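Local coordinates for protein choline kinase (Cryptosporidium parvum, PDB 3MES) that probably phosphorylates choline, and perhaps ethanolamine, at the expense of ATP, at residues 78-91 against 102-114. Sequence-based numbering, arbitrary orientation.
Sequences IFSGLTNQLFVVSI and HPRILFRIYGKHV. With ADP (adenosine-5'-diphosphate), chain I; PT3 (N-propyl-tartramic acid), chain L.
Q85, F87 and V89 pair through both their N-H and C=O groups with I109, F107 and I105; strands 85-91 and 104-109 run antiparallel, their axes 4.7 Å apart at the closest approach. A seventh backbone bond, I91 N to P103 O (2.9 Å), carries the pairing one residue beyond the start of strand 104-109. At the other end a side chain takes over: N84 OD1 accepts the N-H of G111 at 2.8 Å, on a lone pair in the carbonyl plane.

Apolar packing covers the sheet face that carries F87, V89, I105 and F107. V89 and I105 run alongside each other in the same direction, V89 CB 3.7 Å from I105 CD1, while F87 and F107 meet through their CB atoms. Helix 51-61 closes over this face, I54 touching both phenylalanines.

The strands are the second and third of the five-stranded antiparallel sheet in the N-terminal lobe of this kinase-like fold, and the loop 79-84 before the first of them occupies the place of the glycine-rich loop of protein kinases. It wraps the β-phosphate of ADP: the backbone N-H groups of L82, T83 and N84 converge on O1B, T83 N at 2.6 Å.

Polar contacts on the nucleotide side centre on R108. Its chain runs extended through chi1 and chi2, then bends at chi3 (-66°), which turns the guanidinium to the two phosphates. NH2 points almost straight at ADP O2A (2.7 Å, 174°) and NH1 reaches O2B; E149 takes NE in a salt bridge. The N84 amide stands nearly perpendicular to the guanidinium plane, and its ND2 donates weakly to O2B, the oxygen that NH1 also binds.

Apolar contacts complete this side: L86 CD2 sits 3.7 Å above the guanidinium centre, L106 CG lies 3.7 Å from ADP N7, and I78 CD1 touches the ribose.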
loop_
_atom_site.group_PDB
_atom_site.type_symbol
_atom_site.label_atom_id
_atom_site.label_comp_id
_atom_site.label_asym_id
_atom_site.label_seq_id
_atom_site.Cartn_x
_atom_site.Cartn_y
_atom_site.Cartn_z
ATOM N N ILE B 78 -13.356 20.011 16.063
ATOM C CA ILE B 78 -11.901 19.961 16.014
ATOM C C ILE B 78 -11.391 21.267 15.427
ATOM O O ILE B 78 -12.027 21.849 14.552
ATOM C CB ILE B 78 -11.395 18.781 15.166
ATOM C CG1 ILE B 78 -11.891 18.904 13.725
ATOM C CG2 ILE B 78 -11.845 17.462 15.767
ATOM C CD1 ILE B 78 -11.423 17.782 12.824
ATOM N N PHE B 79 -10.244 21.730 15.915
ATOM C CA PHE B 79 -9.727 23.033 15.525
ATOM C C PHE B 79 -8.355 22.927 14.873
ATOM O O PHE B 79 -7.555 23.861 14.926
ATOM C CB PHE B 79 -9.677 23.965 16.737
ATOM C CG PHE B 79 -10.987 24.079 17.466
ATOM C CD1 PHE B 79 -11.880 25.092 17.158
ATOM C CD2 PHE B 79 -11.332 23.163 18.447
ATOM C CE1 PHE B 79 -13.093 25.195 17.823
ATOM C CE2 PHE B 79 -12.544 23.259 19.117
ATOM C CZ PHE B 79 -13.425 24.279 18.804
ATOM N N SER B 80 -8.087 21.781 14.257
ATOM C CA SER B 80 -6.826 21.566 13.563
ATOM C C SER B 80 -6.850 22.213 12.181
ATOM O O SER B 80 -5.828 22.274 11.496
ATOM C CB SER B 80 -6.535 20.071 13.437
ATOM O OG SER B 80 -5.217 19.855 12.965
ATOM N N GLY B 81 -8.023 22.696 11.781
ATOM C CA GLY B 81 -8.196 23.333 10.479
ATOM C C GLY B 81 -7.749 24.782 10.467
ATOM O O GLY B 81 -7.304 25.312 11.484
ATOM N N LEU B 82 -7.882 25.428 9.314
ATOM C CA LEU B 82 -7.356 26.777 9.133
ATOM C C LEU B 82 -8.424 27.759 8.652
ATOM O O LEU B 82 -8.260 28.973 8.781
ATOM C CB LEU B 82 -6.193 26.745 8.139
ATOM C CG LEU B 82 -5.037 27.720 8.362
ATOM C CD1 LEU B 82 -4.545 27.638 9.803
ATOM C CD2 LEU B 82 -3.902 27.423 7.389
ATOM N N THR B 83 -9.516 27.232 8.104
ATOM C CA THR B 83 -10.540 28.068 7.482
ATOM C C THR B 83 -11.958 27.717 7.918
ATOM O O THR B 83 -12.738 28.593 8.287
ATOM C CB THR B 83 -10.495 27.955 5.946
ATOM O OG1 THR B 83 -9.249 28.459 5.459
ATOM C CG2 THR B 83 -11.636 28.743 5.323
ATOM N N ASN B 84 -12.289 26.433 7.857
ATOM C CA ASN B 84 -13.661 25.987 8.058
ATOM C C ASN B 84 -13.931 25.458 9.459
ATOM O O ASN B 84 -13.004 25.144 10.204
ATOM C CB ASN B 84 -14.021 24.920 7.022
ATOM C CG ASN B 84 -13.795 25.393 5.600
ATOM O OD1 ASN B 84 -14.401 26.366 5.153
ATOM N ND2 ASN B 84 -12.918 24.703 4.880
ATOM N N GLN B 85 -15.209 25.364 9.809
ATOM C CA GLN B 85 -15.611 24.777 11.078
ATOM C C GLN B 85 -15.811 23.280 10.891
ATOM O O GLN B 85 -16.705 22.851 10.168
ATOM C CB GLN B 85 -16.901 25.418 11.586
ATOM C CG GLN B 85 -16.839 26.930 11.718
ATOM C CD GLN B 85 -18.123 27.512 12.280
ATOM O OE1 GLN B 85 -18.574 27.123 13.358
ATOM N NE2 GLN B 85 -18.717 28.451 11.551
ATOM N N LEU B 86 -14.966 22.486 11.538
ATOM C CA LEU B 86 -15.018 21.041 11.382
ATOM C C LEU B 86 -15.535 20.364 12.643
ATOM O O LEU B 86 -15.196 20.755 13.760
ATOM C CB LEU B 86 -13.639 20.489 11.012
ATOM C CG LEU B 86 -12.971 21.089 9.771
ATOM C CD1 LEU B 86 -11.671 20.357 9.452
ATOM C CD2 LEU B 86 -13.910 21.061 8.573
ATOM N N PHE B 87 -16.361 19.344 12.454
ATOM C CA PHE B 87 -16.896 18.581 13.570
ATOM C C PHE B 87 -16.827 17.099 13.257
ATOM O O PHE B 87 -17.130 16.677 12.143
ATOM C CB PHE B 87 -18.352 18.969 13.846
ATOM C CG PHE B 87 -18.560 20.435 14.090
ATOM C CD1 PHE B 87 -18.511 20.951 15.376
ATOM C CD2 PHE B 87 -18.822 21.295 13.037
ATOM C CE1 PHE B 87 -18.709 22.302 15.605
ATOM C CE2 PHE B 87 -19.022 22.647 13.259
ATOM C CZ PHE B 87 -18.965 23.152 14.545
ATOM N N VAL B 88 -16.425 16.306 14.242
ATOM C CA VAL B 88 -16.524 14.865 14.119
ATOM C C VAL B 88 -17.797 14.418 14.825
ATOM O O VAL B 88 -17.934 14.575 16.039
ATOM C CB VAL B 88 -15.311 14.147 14.723
ATOM C CG1 VAL B 88 -15.364 12.668 14.387
ATOM C CG2 VAL B 88 -14.020 14.762 14.204
ATOM N N VAL B 89 -18.735 13.880 14.052
ATOM C CA VAL B 89 -20.009 13.435 14.597
ATOM C C VAL B 89 -20.049 11.915 14.652
ATOM O O VAL B 89 -20.096 11.250 13.618
ATOM C CB VAL B 89 -21.191 13.950 13.759
ATOM C CG1 VAL B 89 -22.509 13.578 14.420
ATOM C CG2 VAL B 89 -21.088 15.458 13.569
ATOM N N SER B 90 -20.032 11.371 15.863
ATOM C CA SER B 90 -19.969 9.927 16.045
ATOM C C SER B 90 -21.224 9.366 16.702
ATOM O O SER B 90 -21.958 10.079 17.385
ATOM C CB SER B 90 -18.748 9.553 16.888
ATOM O OG SER B 90 -17.566 10.123 16.360
ATOM N N ILE B 91 -21.461 8.078 16.479
ATOM C CA ILE B 91 -22.465 7.340 17.228
ATOM C C ILE B 91 -21.741 6.600 18.346
ATOM O O ILE B 91 -20.870 5.771 18.086
ATOM C CB ILE B 91 -23.205 6.326 16.337
ATOM C CG1 ILE B 91 -23.849 7.034 15.143
ATOM C CG2 ILE B 91 -24.249 5.573 17.141
ATOM C CD1 ILE B 91 -24.823 8.129 15.526
ATOM N N HIS B 102 -21.851 4.341 8.218
ATOM C CA HIS B 102 -21.176 5.566 8.639
ATOM C C HIS B 102 -21.428 5.867 10.111
ATOM O O HIS B 102 -22.297 6.675 10.441
ATOM C CB HIS B 102 -21.639 6.753 7.793
ATOM C CG HIS B 102 -21.374 6.597 6.329
ATOM N ND1 HIS B 102 -22.375 6.348 5.414
ATOM C CD2 HIS B 102 -20.222 6.658 5.619
ATOM C CE1 HIS B 102 -21.851 6.265 4.204
ATOM N NE2 HIS B 102 -20.547 6.448 4.301
ATOM N N PRO B 103 -20.667 5.215 11.002
ATOM C CA PRO B 103 -20.757 5.450 12.440
ATOM C C PRO B 103 -20.171 6.806 12.826
ATOM O O PRO B 103 -20.634 7.437 13.776
ATOM C CB PRO B 103 -19.910 4.320 13.031
ATOM C CG PRO B 103 -18.946 3.977 11.962
ATOM C CD PRO B 103 -19.684 4.169 10.673
ATOM N N ARG B 104 -19.155 7.241 12.089
ATOM C CA ARG B 104 -18.564 8.560 12.283
ATOM C C ARG B 104 -18.574 9.324 10.965
ATOM O O ARG B 104 -18.376 8.739 9.903
ATOM C CB ARG B 104 -17.131 8.439 12.808
ATOM C CG ARG B 104 -17.027 7.799 14.186
ATOM C CD ARG B 104 -15.615 7.302 14.482
ATOM N NE ARG B 104 -14.677 8.392 14.743
ATOM C CZ ARG B 104 -14.537 8.992 15.923
ATOM N NH1 ARG B 104 -15.283 8.614 16.954
ATOM N NH2 ARG B 104 -13.656 9.973 16.073
ATOM N N ILE B 105 -18.818 10.627 11.033
ATOM C CA ILE B 105 -18.763 11.468 9.845
ATOM C C ILE B 105 -18.034 12.772 10.134
ATOM O O ILE B 105 -17.801 13.121 11.293
ATOM C CB ILE B 105 -20.169 11.774 9.267
ATOM C CG1 ILE B 105 -20.967 12.676 10.212
ATOM C CG2 ILE B 105 -20.915 10.487 8.956
ATOM C CD1 ILE B 105 -20.564 14.138 10.151
ATOM N N LEU B 106 -17.669 13.480 9.070
ATOM C CA LEU B 106 -16.984 14.759 9.187
ATOM C C LEU B 106 -17.924 15.864 8.719
ATOM O O LEU B 106 -18.292 15.919 7.547
ATOM C CB LEU B 106 -15.701 14.746 8.347
ATOM C CG LEU B 106 -14.720 15.916 8.455
ATOM C CD1 LEU B 106 -15.263 17.160 7.768
ATOM C CD2 LEU B 106 -14.373 16.197 9.910
ATOM N N PHE B 107 -18.328 16.729 9.643
ATOM C CA PHE B 107 -19.254 17.811 9.321
ATOM C C PHE B 107 -18.483 19.089 9.026
ATOM O O PHE B 107 -17.857 19.663 9.913
ATOM C CB PHE B 107 -20.232 18.042 10.475
ATOM C CG PHE B 107 -21.487 18.766 10.073
ATOM C CD1 PHE B 107 -22.664 18.068 9.846
ATOM C CD2 PHE B 107 -21.493 20.142 9.924
ATOM C CE1 PHE B 107 -23.821 18.729 9.477
ATOM C CE2 PHE B 107 -22.650 20.809 9.555
ATOM C CZ PHE B 107 -23.814 20.101 9.331
ATOM N N ARG B 108 -18.537 19.533 7.774
ATOM C CA ARG B 108 -17.763 20.690 7.343
ATOM C C ARG B 108 -18.647 21.895 7.037
ATOM O O ARG B 108 -19.525 21.832 6.179
ATOM C CB ARG B 108 -16.922 20.333 6.113
ATOM C CG ARG B 108 -16.143 21.496 5.530
ATOM C CD ARG B 108 -15.397 21.086 4.266
ATOM N NE ARG B 108 -14.346 20.107 4.533
ATOM C CZ ARG B 108 -13.104 20.422 4.891
ATOM N NH1 ARG B 108 -12.757 21.695 5.031
ATOM N NH2 ARG B 108 -12.210 19.468 5.109
ATOM N N ILE B 109 -18.405 22.994 7.745
ATOM C CA ILE B 109 -19.093 24.249 7.471
ATOM C C ILE B 109 -18.118 25.263 6.875
ATOM O O ILE B 109 -17.106 25.595 7.487
ATOM C CB ILE B 109 -19.744 24.828 8.741
ATOM C CG1 ILE B 109 -20.688 23.800 9.370
ATOM C CG2 ILE B 109 -20.491 26.113 8.415
ATOM C CD1 ILE B 109 -21.507 24.344 10.519
ATOM N N TYR B 110 -18.427 25.749 5.677
ATOM C CA TYR B 110 -17.517 26.635 4.958
ATOM C C TYR B 110 -17.366 27.994 5.634
ATOM O O TYR B 110 -18.336 28.741 5.774
ATOM C CB TYR B 110 -17.978 26.825 3.511
ATOM C CG TYR B 110 -18.172 25.531 2.754
ATOM C CD1 TYR B 110 -17.190 24.549 2.758
ATOM C CD2 TYR B 110 -19.332 25.297 2.024
ATOM C CE1 TYR B 110 -17.361 23.367 2.065
ATOM C CE2 TYR B 110 -19.511 24.116 1.326
ATOM C CZ TYR B 110 -18.521 23.156 1.351
ATOM O OH TYR B 110 -18.687 21.976 0.659
ATOM N N GLY B 111 -16.145 28.309 6.049
ATOM C CA GLY B 111 -15.833 29.630 6.575
ATOM C C GLY B 111 -15.307 30.506 5.455
ATOM O O GLY B 111 -15.104 30.031 4.340
ATOM N N LYS B 112 -15.091 31.787 5.741
ATOM C CA LYS B 112 -14.531 32.690 4.739
ATOM C C LYS B 112 -13.021 32.487 4.629
ATOM O O LYS B 112 -12.308 32.517 5.630
ATOM C CB LYS B 112 -14.862 34.148 5.066
ATOM C CG LYS B 112 -14.362 34.620 6.418
ATOM C CD LYS B 112 -14.793 36.056 6.689
ATOM C CE LYS B 112 -14.351 36.516 8.070
ATOM N NZ LYS B 112 -12.873 36.410 8.240
ATOM N N HIS B 113 -12.543 32.273 3.407
ATOM C CA HIS B 113 -11.133 31.975 3.178
ATOM C C HIS B 113 -10.301 33.247 3.041
ATOM O O HIS B 113 -10.774 34.259 2.517
ATOM C CB HIS B 113 -10.967 31.102 1.931
ATOM C CG HIS B 113 -9.662 30.369 1.876
ATOM N ND1 HIS B 113 -9.576 28.996 1.971
ATOM C CD2 HIS B 113 -8.391 30.817 1.742
ATOM C CE1 HIS B 113 -8.309 28.629 1.894
ATOM N NE2 HIS B 113 -7.568 29.716 1.755
ATOM N N VAL B 114 -9.057 33.184 3.507
ATOM C CA VAL B 114 -8.155 34.332 3.469
ATOM C C VAL B 114 -7.838 34.753 2.037
ATOM O O VAL B 114 -7.859 33.932 1.119
ATOM C CB VAL B 114 -6.836 34.038 4.215
ATOM C CG1 VAL B 114 -6.058 32.936 3.509
ATOM C CG2 VAL B 114 -5.995 35.300 4.326
HETATM P PB ADP I . -9.338 23.708 6.531
HETATM O O1B ADP I . -9.902 24.673 7.548
HETATM O O2B ADP I . -10.235 23.454 5.345
HETATM O O3B ADP I . -7.888 23.963 6.185
HETATM P PA ADP I . -8.699 20.955 6.730
HETATM O O1A ADP I . -7.293 21.230 6.249
HETATM O O2A ADP I . -9.706 20.308 5.816
HETATM O O3A ADP I . -9.339 22.310 7.323
HETATM O "O5'" ADP I . -8.596 20.091 8.079
HETATM C "C5'" ADP I . -8.644 18.673 8.035
HETATM C "C4'" ADP I . -8.007 18.153 9.309
HETATM O "O4'" ADP I . -9.028 17.628 10.154
HETATM C "C3'" ADP I . -7.051 17.018 8.991
HETATM O "O3'" ADP I . -5.743 17.341 9.460
HETATM C "C2'" ADP I . -7.597 15.814 9.724
HETATM O "O2'" ADP I . -6.823 15.592 10.904
HETATM C "C1'" ADP I . -9.017 16.205 10.089
HETATM N N9 ADP I . -9.936 15.793 9.002
HETATM C C8 ADP I . -10.400 16.592 8.022
HETATM N N7 ADP I . -11.226 15.915 7.183
HETATM C C5 ADP I . -11.297 14.648 7.632
HETATM C C6 ADP I . -11.993 13.408 7.215
HETATM N N6 ADP I . -12.795 13.393 6.122
HETATM N N1 ADP I . -11.799 12.297 7.961
HETATM C C2 ADP I . -11.003 12.304 9.048
HETATM N N3 ADP I . -10.343 13.390 9.488
HETATM C C4 ADP I . -10.447 14.572 8.832
HETATM O O1 PT3 L . -4.797 22.508 4.620
HETATM O O11 PT3 L . -5.152 24.673 5.035
HETATM C C1 PT3 L . -4.552 23.589 5.200
HETATM C C2 PT3 L . -3.389 23.577 6.188
HETATM O O2 PT3 L . -3.267 24.843 6.843
HETATM C C3 PT3 L . -2.118 23.267 5.404
HETATM O O3 PT3 L . -1.169 24.323 5.562
HETATM C C4 PT3 L . -1.555 21.961 5.944
HETATM O O41 PT3 L . -0.993 21.163 5.198
HETATM N N4 PT3 L . -1.761 21.770 7.245
HETATM C C41 PT3 L . -1.305 20.556 7.939
HETATM C C42 PT3 L . -1.300 20.794 9.450
HETATM C C43 PT3 L . 0.105 20.608 10.027
HETATM O O HOH W 1 -12.754 31.918 8.790
#